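Local coordinates for protein putative glycerophosphodiester phosphodiesterase (Galdieria sulphuraria, PDB 2O55) that is a putative member of the glycerophosphodiester phosphodiesterase family, whose domain belongs to the TIM-barrel group of folds, at residues V100-Q105 against Y138-R143; I166-N171 against G188-V193; D180-A185 against V205-E210. All coordinates share one frame; numbering follows the deposited sequence.

Contact 1. Residues V100-Q105 against Y138-R143; sequences VAIEEQ and YHMQER
Val-100 and Tyr-138 meet at a slant: one methyl, CG2, of the valine lies 3.6 Å from CE2 of the tyrosine and 3.4 Å from its OH, squarely over neither face nor edge. The phenol is anchored from outside the pair, since Tyr-138 OH is hydrogen-bonded to Glu-96 one turn earlier on the helix that carries Val-100. A different neighbour comes to the rim of the same ring. Glu-103 bends at its second torsion (chi2 58°), which carries its carboxylate across toward 138-143, and OE1 comes near the ring plane at the edge, 4.1 Å from Tyr-138 CD2. Both segments precede strands of the TIM barrel: helix 95-104 is one of its outer helices, and 138-143 is the loop between helix 127-136 and strand 144-148. His-139, with positive phi, ends helix 127-136 as the C-prime residue of a Schellman motif, and Met-140, modelled as selenomethionine, then sends its terminal methyl across to helix 95-104. Met-140 CE sits 3.4 Å from Ile-102 CG2 and also touches Glu-103 OE1, the two side chains of Glu-103 and Met-140 running past each other in opposite directions. Ile-102 CG2 also meets Arg-143, 3.5 Å from its NH2, the methyl lying oblique to the guanidinium plane. At the edge of that guanidinium, Glu-103 OE2 is 4.3 Å from Arg-143 NH2, too far for a salt bridge but close enough for a probable electrostatic attraction. Arg-143 NH1 turns instead to weak hydrogen bonds with the carbonyls of Phe-107 and Leu-109.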
ATOM      1  N   VAL A 100      -4.578 -16.479   0.881  1.00 18.87           N
ATOM      2  CA  VAL A 100      -5.351 -17.589   0.359  1.00 19.00           C
ATOM      3  C   VAL A 100      -5.738 -17.386  -1.123  1.00 19.26           C
ATOM      4  O   VAL A 100      -5.525 -18.282  -1.947  1.00 19.35           O
ATOM      5  CB  VAL A 100      -6.602 -17.829   1.259  1.00 19.17           C
ATOM      6  CG1 VAL A 100      -7.736 -18.512   0.487  1.00 18.73           C
ATOM      7  CG2 VAL A 100      -6.224 -18.606   2.542  1.00 18.08           C
ATOM      8  N   ALA A 101      -6.286 -16.213  -1.457  1.00 19.48           N
ATOM      9  CA  ALA A 101      -6.615 -15.853  -2.856  1.00 19.63           C
ATOM     10  C   ALA A 101      -5.404 -16.029  -3.770  1.00 19.89           C
ATOM     11  O   ALA A 101      -5.477 -16.700  -4.816  1.00 19.58           O
ATOM     12  CB  ALA A 101      -7.147 -14.394  -2.952  1.00 19.10           C
ATOM     13  N   ILE A 102      -4.292 -15.426  -3.342  1.00 20.07           N
ATOM     14  CA  ILE A 102      -3.066 -15.380  -4.120  1.00 20.29           C
ATOM     15  C   ILE A 102      -2.485 -16.787  -4.293  1.00 20.31           C
ATOM     16  O   ILE A 102      -1.990 -17.135  -5.374  1.00 20.42           O
ATOM     17  CB  ILE A 102      -2.047 -14.368  -3.496  1.00 20.16           C
ATOM     18  CG1 ILE A 102      -2.578 -12.942  -3.610  1.00 20.37           C
ATOM     19  CG2 ILE A 102      -0.712 -14.404  -4.209  1.00 20.78           C
ATOM     20  CD1 ILE A 102      -1.806 -11.931  -2.801  1.00 20.24           C
ATOM     21  N   GLU A 103      -2.595 -17.594  -3.238  1.00 20.49           N
ATOM     22  CA  GLU A 103      -2.020 -18.942  -3.198  1.00 20.73           C
ATOM     23  C   GLU A 103      -2.670 -19.930  -4.147  1.00 20.18           C
ATOM     24  O   GLU A 103      -1.992 -20.809  -4.657  1.00 19.89           O
ATOM     25  CB  GLU A 103      -2.057 -19.514  -1.773  1.00 21.23           C
ATOM     26  CG  GLU A 103      -0.710 -20.084  -1.319  1.00 23.66           C
ATOM     27  CD  GLU A 103       0.410 -19.018  -1.366  1.00 26.95           C
ATOM     28  OE1 GLU A 103       0.264 -17.964  -0.697  1.00 27.33           O
ATOM     29  OE2 GLU A 103       1.427 -19.227  -2.079  1.00 28.12           O
ATOM     30  N   GLU A 104      -3.980 -19.792  -4.364  1.00 20.00           N
ATOM     31  CA  GLU A 104      -4.736 -20.669  -5.267  1.00 19.61           C
ATOM     32  C   GLU A 104      -4.490 -20.264  -6.703  1.00 19.33           C
ATOM     33  O   GLU A 104      -4.667 -21.068  -7.621  1.00 19.43           O
ATOM     34  CB  GLU A 104      -6.223 -20.565  -4.987  1.00 19.66           C
ATOM     35  CG  GLU A 104      -6.630 -21.046  -3.611  1.00 19.98           C
ATOM     36  CD  GLU A 104      -8.061 -20.665  -3.273  1.00 20.73           C
ATOM     37  OE1 GLU A 104      -8.453 -19.498  -3.507  1.00 21.19           O
ATOM     38  OE2 GLU A 104      -8.801 -21.534  -2.771  1.00 21.18           O
ATOM     39  N   GLN A 105      -4.101 -18.998  -6.866  1.00 18.94           N
ATOM     40  CA  GLN A 105      -3.662 -18.396  -8.129  1.00 18.37           C
ATOM     41  C   GLN A 105      -2.216 -18.851  -8.477  1.00 17.80           C
ATOM     42  O   GLN A 105      -1.577 -19.533  -7.675  1.00 17.83           O
ATOM     43  CB  GLN A 105      -3.777 -16.868  -7.996  1.00 18.25           C
ATOM     44  CG  GLN A 105      -2.884 -16.053  -8.903  1.00 19.57           C
ATOM     45  CD  GLN A 105      -3.449 -15.898 -10.323  1.00 22.45           C
ATOM     46  OE1 GLN A 105      -4.373 -15.111 -10.541  1.00 23.98           O
ATOM     47  NE2 GLN A 105      -2.883 -16.636 -11.292  1.00 22.42           N
ATOM     48  N   TYR A 138       2.178 -18.063   4.979  1.00 18.80           N
ATOM     49  CA  TYR A 138       1.786 -18.124   3.573  1.00 18.87           C
ATOM     50  C   TYR A 138       3.003 -17.950   2.668  1.00 19.05           C
ATOM     51  O   TYR A 138       2.885 -17.677   1.470  1.00 18.55           O
ATOM     52  CB  TYR A 138       0.675 -17.107   3.281  1.00 18.69           C
ATOM     53  CG  TYR A 138      -0.643 -17.581   3.819  1.00 18.84           C
ATOM     54  CD1 TYR A 138      -0.993 -17.387   5.160  1.00 19.00           C
ATOM     55  CD2 TYR A 138      -1.527 -18.284   2.999  1.00 19.93           C
ATOM     56  CE1 TYR A 138      -2.204 -17.875   5.659  1.00 18.87           C
ATOM     57  CE2 TYR A 138      -2.737 -18.769   3.489  1.00 18.94           C
ATOM     58  CZ  TYR A 138      -3.068 -18.560   4.812  1.00 18.28           C
ATOM     59  OH  TYR A 138      -4.265 -19.034   5.260  1.00 18.04           O
ATOM     60  N   HIS A 139       4.174 -18.144   3.274  1.00 19.59           N
ATOM     61  CA  HIS A 139       5.462 -18.028   2.602  1.00 19.99           C
ATOM     62  C   HIS A 139       5.453 -16.791   1.727  1.00 20.33           C
ATOM     63  O   HIS A 139       5.879 -16.835   0.579  1.00 20.73           O
ATOM     64  CB  HIS A 139       5.769 -19.299   1.808  1.00 19.77           C
ATOM     65  CG  HIS A 139       5.484 -20.547   2.577  1.00 20.50           C
ATOM     66  ND1 HIS A 139       6.455 -21.224   3.281  1.00 21.19           N
ATOM     67  CD2 HIS A 139       4.323 -21.204   2.809  1.00 20.65           C
ATOM     68  CE1 HIS A 139       5.912 -22.265   3.885  1.00 21.36           C
ATOM     69  NE2 HIS A 139       4.618 -22.272   3.620  1.00 21.57           N
HETATM   70  N   MSE A 140       4.960 -15.685   2.288  1.00 20.35           N
HETATM   71  CA  MSE A 140       4.805 -14.441   1.552  1.00 20.07           C
HETATM   72  C   MSE A 140       5.951 -13.481   1.817  1.00 19.94           C
HETATM   73  O   MSE A 140       5.981 -12.393   1.254  1.00 19.89           O
HETATM   74  CB  MSE A 140       3.484 -13.785   1.936  1.00 20.82           C
HETATM   75  CG  MSE A 140       2.260 -14.389   1.250  1.00 21.14           C
HETATM   76 SE   MSE A 140       2.328 -14.053  -0.680  1.00 23.53          SE
HETATM   77  CE  MSE A 140       0.715 -14.852  -1.136  1.00 24.31           C
ATOM     78  N   GLN A 141       6.900 -13.897   2.662  1.00 19.73           N
ATOM     79  CA  GLN A 141       8.047 -13.062   3.085  1.00 19.39           C
ATOM     80  C   GLN A 141       8.719 -12.272   1.939  1.00 19.42           C
ATOM     81  O   GLN A 141       9.085 -11.106   2.100  1.00 19.28           O
ATOM     82  CB  GLN A 141       9.141 -13.894   3.828  1.00 19.22           C
ATOM     83  CG  GLN A 141       8.718 -14.799   5.010  1.00 18.38           C
ATOM     84  CD  GLN A 141       8.333 -16.227   4.584  1.00 18.70           C
ATOM     85  OE1 GLN A 141       7.677 -16.435   3.558  1.00 18.32           O
ATOM     86  NE2 GLN A 141       8.735 -17.209   5.382  1.00 17.13           N
ATOM     87  N   GLU A 142       8.912 -12.914   0.790  1.00 19.47           N
ATOM     88  CA  GLU A 142       9.737 -12.306  -0.254  1.00 19.30           C
ATOM     89  C   GLU A 142       8.895 -11.536  -1.293  1.00 18.11           C
ATOM     90  O   GLU A 142       9.448 -10.965  -2.239  1.00 17.78           O
ATOM     91  CB  GLU A 142      10.719 -13.335  -0.850  1.00 18.76           C
ATOM     92  CG  GLU A 142      11.817 -13.742   0.144  1.00 19.45           C
ATOM     93  CD  GLU A 142      12.591 -15.003  -0.277  1.00 21.36           C
ATOM     94  OE1 GLU A 142      12.040 -15.796  -1.076  1.00 25.52           O
ATOM     95  OE2 GLU A 142      13.750 -15.219   0.181  1.00 22.43           O
ATOM     96  N   ARG A 143       7.578 -11.481  -1.048  1.00 16.91           N
ATOM     97  CA  ARG A 143       6.594 -10.808  -1.896  1.00 16.33           C
ATOM     98  C   ARG A 143       5.823  -9.668  -1.195  1.00 16.54           C
ATOM     99  O   ARG A 143       4.742  -9.246  -1.652  1.00 16.70           O
ATOM    100  CB  ARG A 143       5.550 -11.819  -2.334  1.00 16.54           C
ATOM    101  CG  ARG A 143       6.064 -13.101  -2.952  1.00 16.26           C
ATOM    102  CD  ARG A 143       5.162 -13.443  -4.099  1.00 15.73           C
ATOM    103  NE  ARG A 143       4.246 -14.564  -3.884  1.00 14.12           N
ATOM    104  CZ  ARG A 143       3.195 -14.804  -4.663  1.00 13.42           C
ATOM    105  NH1 ARG A 143       2.909 -13.981  -5.656  1.00 14.66           N
ATOM    106  NH2 ARG A 143       2.418 -15.847  -4.458  1.00 13.44           N
TER

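Contact 2. Residues I166-N171 against G188-V193; sequences ITYLFN and GDANGV
Tyr-168 and Ala-190 meet within a beta-alpha-beta unit of the TIM barrel, in which strands 165-169 and 192-196 run side by side in parallel, joined through helix 181-187. The tyrosine side chain starts level with the neighbouring strand, its CB 4.1 Å from Gly-192 O. With chi1 at -92°, CG stands beside the backbone N, and the ring heads back toward 188-190: CG is 4.1 Å from Ala-190 CB, CD1 closes to 3.7 Å from that methyl, which lies oblique to the ring, and CE1 still touches it. Farther out the alanine gives way to Gly-188, whose CA is 4.1 Å from Tyr-168 CZ and 3.3 Å from Tyr-168 OH. His-151 stacks on the tyrosine ring from outside the two segments. The backbone N of Tyr-168 donates to Gly-192 O over 3.0 Å, the donor tilted 31° from the carbonyl plane. Thr-167, paired with Gly-192, projects from the other face of the sheet and gives its OG1 to a hydrogen bond with Asp-145. One residue earlier in each segment, Asn-191 N reaches Ile-166 O at 2.9 Å, nearly in line with the carbonyl bond (C=O...N 168°).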
ATOM      1  N   ILE A 166      10.775  -2.810   3.908  1.00  9.52           N
ATOM      2  CA  ILE A 166       9.986  -1.637   4.281  1.00  8.62           C
ATOM      3  C   ILE A 166      10.262  -0.412   3.403  1.00  8.81           C
ATOM      4  O   ILE A 166      11.405  -0.144   2.993  1.00  8.61           O
ATOM      5  CB  ILE A 166      10.151  -1.286   5.770  1.00  8.24           C
ATOM      6  CG1 ILE A 166      11.516  -0.671   6.045  1.00  6.29           C
ATOM      7  CG2 ILE A 166       9.959  -2.533   6.631  1.00  8.20           C
ATOM      8  CD1 ILE A 166      11.589   0.031   7.360  1.00  4.20           C
ATOM      9  N   THR A 167       9.188   0.313   3.113  1.00  8.80           N
ATOM     10  CA  THR A 167       9.267   1.545   2.352  1.00  8.69           C
ATOM     11  C   THR A 167       8.793   2.663   3.256  1.00  9.23           C
ATOM     12  O   THR A 167       7.708   2.583   3.836  1.00  9.21           O
ATOM     13  CB  THR A 167       8.373   1.471   1.110  1.00  8.35           C
ATOM     14  OG1 THR A 167       8.781   0.363   0.311  1.00  8.28           O
ATOM     15  CG2 THR A 167       8.445   2.757   0.266  1.00  7.17           C
ATOM     16  N   TYR A 168       9.608   3.702   3.385  1.00  9.38           N
ATOM     17  CA  TYR A 168       9.214   4.866   4.150  1.00  9.68           C
ATOM     18  C   TYR A 168       8.326   5.719   3.252  1.00 10.09           C
ATOM     19  O   TYR A 168       8.684   5.978   2.083  1.00 10.28           O
ATOM     20  CB  TYR A 168      10.454   5.645   4.563  1.00 10.05           C
ATOM     21  CG  TYR A 168      11.050   5.294   5.918  1.00 10.31           C
ATOM     22  CD1 TYR A 168      10.862   4.037   6.495  1.00  8.91           C
ATOM     23  CD2 TYR A 168      11.849   6.227   6.601  1.00 11.12           C
ATOM     24  CE1 TYR A 168      11.427   3.721   7.741  1.00 10.14           C
ATOM     25  CE2 TYR A 168      12.430   5.917   7.846  1.00 12.74           C
ATOM     26  CZ  TYR A 168      12.201   4.655   8.420  1.00 11.05           C
ATOM     27  OH  TYR A 168      12.737   4.358   9.665  1.00  9.22           O
ATOM     28  N   LEU A 169       7.169   6.129   3.788  1.00  9.93           N
ATOM     29  CA  LEU A 169       6.227   7.002   3.087  1.00  9.27           C
ATOM     30  C   LEU A 169       6.389   8.456   3.527  1.00  9.15           C
ATOM     31  O   LEU A 169       6.322   8.740   4.721  1.00  9.72           O
ATOM     32  CB  LEU A 169       4.798   6.570   3.383  1.00  9.05           C
ATOM     33  CG  LEU A 169       4.066   5.586   2.478  1.00  8.98           C
ATOM     34  CD1 LEU A 169       2.894   5.006   3.228  1.00  8.87           C
ATOM     35  CD2 LEU A 169       3.568   6.270   1.234  1.00  8.17           C
ATOM     36  N   PHE A 170       6.552   9.376   2.580  1.00  8.81           N
ATOM     37  CA  PHE A 170       6.679  10.787   2.932  1.00  9.13           C
ATOM     38  C   PHE A 170       5.471  11.658   2.629  1.00 10.09           C
ATOM     39  O   PHE A 170       4.456  11.183   2.109  1.00 10.46           O
ATOM     40  CB  PHE A 170       7.921  11.383   2.282  1.00  8.52           C
ATOM     41  CG  PHE A 170       9.170  10.840   2.842  1.00  8.46           C
ATOM     42  CD1 PHE A 170       9.851   9.820   2.189  1.00  8.29           C
ATOM     43  CD2 PHE A 170       9.633  11.281   4.084  1.00  6.05           C
ATOM     44  CE1 PHE A 170      11.012   9.274   2.760  1.00  8.12           C
ATOM     45  CE2 PHE A 170      10.776  10.758   4.644  1.00  4.97           C
ATOM     46  CZ  PHE A 170      11.473   9.748   3.993  1.00  6.24           C
ATOM     47  N   ASN A 171       5.616  12.951   2.942  1.00 10.94           N
ATOM     48  CA  ASN A 171       4.616  13.978   2.679  1.00 11.21           C
ATOM     49  C   ASN A 171       3.307  13.686   3.411  1.00 12.19           C
ATOM     50  O   ASN A 171       2.207  13.822   2.839  1.00 12.11           O
ATOM     51  CB  ASN A 171       4.368  14.134   1.182  1.00 10.81           C
ATOM     52  CG  ASN A 171       5.643  14.126   0.369  1.00 11.02           C
ATOM     53  OD1 ASN A 171       5.802  13.276  -0.508  1.00 12.58           O
ATOM     54  ND2 ASN A 171       6.553  15.081   0.631  1.00  9.55           N
ATOM     55  N   GLY A 188      16.857   3.719   9.051  1.00 11.02           N
ATOM     56  CA  GLY A 188      15.718   2.900   9.425  1.00 10.90           C
ATOM     57  C   GLY A 188      15.688   1.617   8.633  1.00 11.45           C
ATOM     58  O   GLY A 188      14.752   0.827   8.772  1.00 11.30           O
ATOM     59  N   ASP A 189      16.704   1.420   7.793  1.00 11.90           N
ATOM     60  CA  ASP A 189      16.874   0.184   7.044  1.00 12.71           C
ATOM     61  C   ASP A 189      15.724  -0.068   6.080  1.00 13.56           C
ATOM     62  O   ASP A 189      15.391  -1.222   5.774  1.00 13.44           O
ATOM     63  CB  ASP A 189      17.028  -0.995   7.996  1.00 12.66           C
ATOM     64  CG  ASP A 189      17.630  -2.207   7.333  1.00 13.07           C
ATOM     65  OD1 ASP A 189      18.418  -2.047   6.370  1.00 13.97           O
ATOM     66  OD2 ASP A 189      17.335  -3.334   7.792  1.00 14.08           O
ATOM     67  N   ALA A 190      15.118   1.021   5.605  1.00 14.47           N
ATOM     68  CA  ALA A 190      14.154   0.951   4.517  1.00 15.33           C
ATOM     69  C   ALA A 190      14.880   0.688   3.215  1.00 15.80           C
ATOM     70  O   ALA A 190      16.006   1.165   3.026  1.00 16.20           O
ATOM     71  CB  ALA A 190      13.384   2.246   4.421  1.00 15.56           C
ATOM     72  N   ASN A 191      14.251  -0.055   2.311  1.00 16.16           N
ATOM     73  CA  ASN A 191      14.850  -0.248   0.998  1.00 16.84           C
ATOM     74  C   ASN A 191      14.266   0.706  -0.043  1.00 16.62           C
ATOM     75  O   ASN A 191      14.813   0.879  -1.136  1.00 17.48           O
ATOM     76  CB  ASN A 191      14.756  -1.710   0.557  1.00 17.63           C
ATOM     77  CG  ASN A 191      13.388  -2.066   0.001  1.00 20.84           C
ATOM     78  OD1 ASN A 191      12.357  -1.906   0.672  1.00 24.12           O
ATOM     79  ND2 ASN A 191      13.370  -2.548  -1.243  1.00 23.69           N
ATOM     80  N   GLY A 192      13.158   1.350   0.293  1.00 16.20           N
ATOM     81  CA  GLY A 192      12.548   2.288  -0.637  1.00 14.96           C
ATOM     82  C   GLY A 192      11.944   3.496   0.046  1.00 14.03           C
ATOM     83  O   GLY A 192      11.739   3.493   1.257  1.00 13.92           O
ATOM     84  N   VAL A 193      11.667   4.520  -0.757  1.00 13.85           N
ATOM     85  CA  VAL A 193      10.899   5.709  -0.357  1.00 13.94           C
ATOM     86  C   VAL A 193       9.699   5.877  -1.277  1.00 14.11           C
ATOM     87  O   VAL A 193       9.712   5.427  -2.443  1.00 13.58           O
ATOM     88  CB  VAL A 193      11.714   7.045  -0.414  1.00 13.76           C
ATOM     89  CG1 VAL A 193      12.810   7.077   0.624  1.00 13.48           C
ATOM     90  CG2 VAL A 193      12.285   7.284  -1.803  1.00 13.31           C
TER

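Contact 3. Residues D180-A185 against V205-E210; sequences DFVEQA and VCTAHE
Phe-181, in the first turn of helix 181-187, brings the far end of its ring to Thr-207, with CZ 4.1 Å from Thr-207 CB. Its CG stands between the backbone N and the carbonyl carbon (chi1 75°), a torsion that sends the ring out from the helix toward 205-210. CE1 just reaches Ala-208 CB, at 4.5 Å, and both approaches are oblique to the ring. Next comes Val-182, whose CB is directed toward the opposing helix. Its CG2 lies over one face of the Phe-181 ring, offset toward the rim, and at the same time meets Thr-207 CG2 at 3.5 Å. The same methyl is 3.8 Å from Ala-208 CA, and here the backbones come nearest, Val-182 CA and Ala-208 CA being 6.0 Å apart. Thr-207 presents its methyl to the valine while its OG1 bonds back to the carbonyl of Glu-203 in its own helix, so the meeting of the two helices is apolar. Gln-184 belongs to another side of the helix, where its NE2 donates to Asp-180 OD2 over 2.8 Å, from above the carboxylate plane. Ala-185 turns inward, against Tyr-168 and Ala-190. The axes of helical segments 181-185 and 205-210 come within 10.0 Å of each other, crossing at -33° with their N-to-C directions broadly alike, as consecutive helices do in the outer layer of a TIM barrel.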
ATOM      1  N   ASP A 180      16.608  15.433   5.220  1.00 11.92           N
ATOM      2  CA  ASP A 180      17.207  14.135   5.563  1.00 12.06           C
ATOM      3  C   ASP A 180      16.420  12.898   5.108  1.00 12.32           C
ATOM      4  O   ASP A 180      16.629  11.808   5.638  1.00 12.21           O
ATOM      5  CB  ASP A 180      17.402  14.045   7.075  1.00 11.93           C
ATOM      6  CG  ASP A 180      16.064  14.013   7.847  1.00 13.38           C
ATOM      7  OD1 ASP A 180      16.091  13.919   9.093  1.00 13.77           O
ATOM      8  OD2 ASP A 180      14.976  14.088   7.223  1.00 14.91           O
ATOM      9  N   PHE A 181      15.509  13.031   4.156  1.00 12.68           N
ATOM     10  CA  PHE A 181      14.610  11.911   3.891  1.00 13.26           C
ATOM     11  C   PHE A 181      15.342  10.644   3.517  1.00 13.90           C
ATOM     12  O   PHE A 181      14.893   9.534   3.828  1.00 14.39           O
ATOM     13  CB  PHE A 181      13.576  12.249   2.824  1.00 13.32           C
ATOM     14  CG  PHE A 181      14.105  12.264   1.407  1.00 13.76           C
ATOM     15  CD1 PHE A 181      13.715  11.271   0.497  1.00 13.25           C
ATOM     16  CD2 PHE A 181      14.930  13.301   0.957  1.00 13.71           C
ATOM     17  CE1 PHE A 181      14.151  11.280  -0.828  1.00 12.08           C
ATOM     18  CE2 PHE A 181      15.376  13.328  -0.369  1.00 14.13           C
ATOM     19  CZ  PHE A 181      14.988  12.306  -1.262  1.00 13.92           C
ATOM     20  N   VAL A 182      16.475  10.812   2.850  1.00 14.45           N
ATOM     21  CA  VAL A 182      17.228   9.679   2.353  1.00 14.73           C
ATOM     22  C   VAL A 182      18.054   9.083   3.495  1.00 15.15           C
ATOM     23  O   VAL A 182      18.176   7.873   3.617  1.00 15.38           O
ATOM     24  CB  VAL A 182      18.035  10.057   1.074  1.00 14.78           C
ATOM     25  CG1 VAL A 182      19.119   9.071   0.779  1.00 14.30           C
ATOM     26  CG2 VAL A 182      17.110  10.095  -0.111  1.00 15.30           C
ATOM     27  N   GLU A 183      18.574   9.930   4.365  1.00 15.67           N
ATOM     28  CA  GLU A 183      19.265   9.460   5.548  1.00 16.33           C
ATOM     29  C   GLU A 183      18.333   8.719   6.489  1.00 15.47           C
ATOM     30  O   GLU A 183      18.728   7.745   7.103  1.00 15.80           O
ATOM     31  CB  GLU A 183      19.840  10.637   6.306  1.00 16.95           C
ATOM     32  CG  GLU A 183      21.112  11.169   5.742  1.00 21.84           C
ATOM     33  CD  GLU A 183      21.854  12.020   6.776  1.00 29.28           C
ATOM     34  OE1 GLU A 183      21.327  13.120   7.155  1.00 30.61           O
ATOM     35  OE2 GLU A 183      22.957  11.568   7.215  1.00 31.43           O
ATOM     36  N   GLN A 184      17.112   9.219   6.632  1.00 14.73           N
ATOM     37  CA  GLN A 184      16.104   8.601   7.477  1.00 13.95           C
ATOM     38  C   GLN A 184      15.885   7.144   7.083  1.00 13.51           C
ATOM     39  O   GLN A 184      15.889   6.242   7.933  1.00 13.22           O
ATOM     40  CB  GLN A 184      14.780   9.313   7.270  1.00 13.76           C
ATOM     41  CG  GLN A 184      14.471  10.415   8.199  1.00 14.14           C
ATOM     42  CD  GLN A 184      13.087  10.951   7.901  1.00 16.04           C
ATOM     43  OE1 GLN A 184      12.136  10.182   7.796  1.00 17.28           O
ATOM     44  NE2 GLN A 184      12.965  12.267   7.742  1.00 16.34           N
ATOM     45  N   ALA A 185      15.677   6.938   5.782  1.00 12.64           N
ATOM     46  CA  ALA A 185      15.228   5.666   5.271  1.00 11.78           C
ATOM     47  C   ALA A 185      16.319   4.622   5.408  1.00 11.39           C
ATOM     48  O   ALA A 185      16.027   3.465   5.688  1.00 11.26           O
ATOM     49  CB  ALA A 185      14.790   5.812   3.839  1.00 11.60           C
ATOM     50  N   VAL A 205      14.490  12.032  -6.599  1.00 14.19           N
ATOM     51  CA  VAL A 205      14.680  10.742  -7.259  1.00 13.00           C
ATOM     52  C   VAL A 205      16.178  10.361  -7.344  1.00 12.58           C
ATOM     53  O   VAL A 205      16.547   9.222  -7.080  1.00 12.30           O
ATOM     54  CB  VAL A 205      13.973  10.698  -8.654  1.00 12.93           C
ATOM     55  CG1 VAL A 205      14.026   9.315  -9.231  1.00 12.09           C
ATOM     56  CG2 VAL A 205      12.519  11.124  -8.529  1.00 12.09           C
ATOM     57  N   CYS A 206      17.035  11.324  -7.677  1.00 12.36           N
ATOM     58  CA  CYS A 206      18.500  11.110  -7.744  1.00 12.34           C
ATOM     59  C   CYS A 206      19.187  10.843  -6.440  1.00 11.33           C
ATOM     60  O   CYS A 206      19.989   9.921  -6.344  1.00 11.14           O
ATOM     61  CB  CYS A 206      19.186  12.322  -8.334  1.00 12.54           C
ATOM     62  SG  CYS A 206      18.754  12.511 -10.022  1.00 16.51           S
ATOM     63  N   THR A 207      18.926  11.712  -5.470  1.00 10.66           N
ATOM     64  CA  THR A 207      19.393  11.527  -4.117  1.00 10.67           C
ATOM     65  C   THR A 207      19.092  10.102  -3.735  1.00 10.27           C
ATOM     66  O   THR A 207      19.992   9.365  -3.331  1.00 10.72           O
ATOM     67  CB  THR A 207      18.661  12.468  -3.140  1.00 11.06           C
ATOM     68  OG1 THR A 207      18.777  13.807  -3.617  1.00 11.47           O
ATOM     69  CG2 THR A 207      19.245  12.373  -1.723  1.00 10.80           C
ATOM     70  N   ALA A 208      17.827   9.714  -3.897  1.00  9.28           N
ATOM     71  CA  ALA A 208      17.387   8.384  -3.525  1.00  8.42           C
ATOM     72  C   ALA A 208      18.109   7.286  -4.322  1.00  7.78           C
ATOM     73  O   ALA A 208      18.469   6.248  -3.773  1.00  7.32           O
ATOM     74  CB  ALA A 208      15.876   8.279  -3.653  1.00  7.79           C
ATOM     75  N   HIS A 209      18.334   7.528  -5.611  1.00  7.57           N
ATOM     76  CA  HIS A 209      18.930   6.506  -6.468  1.00  7.63           C
ATOM     77  C   HIS A 209      20.409   6.349  -6.243  1.00  7.79           C
ATOM     78  O   HIS A 209      20.936   5.242  -6.397  1.00  7.68           O
ATOM     79  CB  HIS A 209      18.650   6.754  -7.947  1.00  7.27           C
ATOM     80  CG  HIS A 209      17.303   6.286  -8.373  1.00  7.40           C
ATOM     81  ND1 HIS A 209      16.610   6.856  -9.418  1.00  8.47           N
ATOM     82  CD2 HIS A 209      16.502   5.315  -7.874  1.00  8.41           C
ATOM     83  CE1 HIS A 209      15.450   6.240  -9.559  1.00  9.15           C
ATOM     84  NE2 HIS A 209      15.355   5.307  -8.626  1.00  9.01           N
ATOM     85  N   GLU A 210      21.064   7.452  -5.874  1.00  8.08           N
ATOM     86  CA  GLU A 210      22.486   7.451  -5.555  1.00  8.83           C
ATOM     87  C   GLU A 210      22.826   6.611  -4.320  1.00  9.12           C
ATOM     88  O   GLU A 210      23.939   6.067  -4.223  1.00  9.24           O
ATOM     89  CB  GLU A 210      23.006   8.866  -5.432  1.00  8.61           C
ATOM     90  CG  GLU A 210      23.298   9.435  -6.786  1.00 11.01           C
ATOM     91  CD  GLU A 210      23.312  10.959  -6.820  1.00 15.30           C
ATOM     92  OE1 GLU A 210      24.408  11.524  -7.034  1.00 17.50           O
ATOM     93  OE2 GLU A 210      22.243  11.607  -6.660  1.00 17.15           O
TER

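In the fold
Contacts 2 and 3 belong to adjoining layers of the barrel and touch directly, their centres 9 Å apart. Helix 181-187 contributes to contact 3 and connects the strands of contact 2, and in its last turn Ala-185 O lies 2.6 Å from Ala-190 N, probably as a hydrogen bond. Near its start Phe-170 CZ packs 3.4 Å from Phe-181 O. Contact 1 closes earlier in the chain and stands apart, its centre about 23 Å from that of contact 2 and about 31 Å from that of contact 3. The link is through the sheet: residues 138-143 lead into strand 144-148, which pairs with strand 165-169 of contact 2.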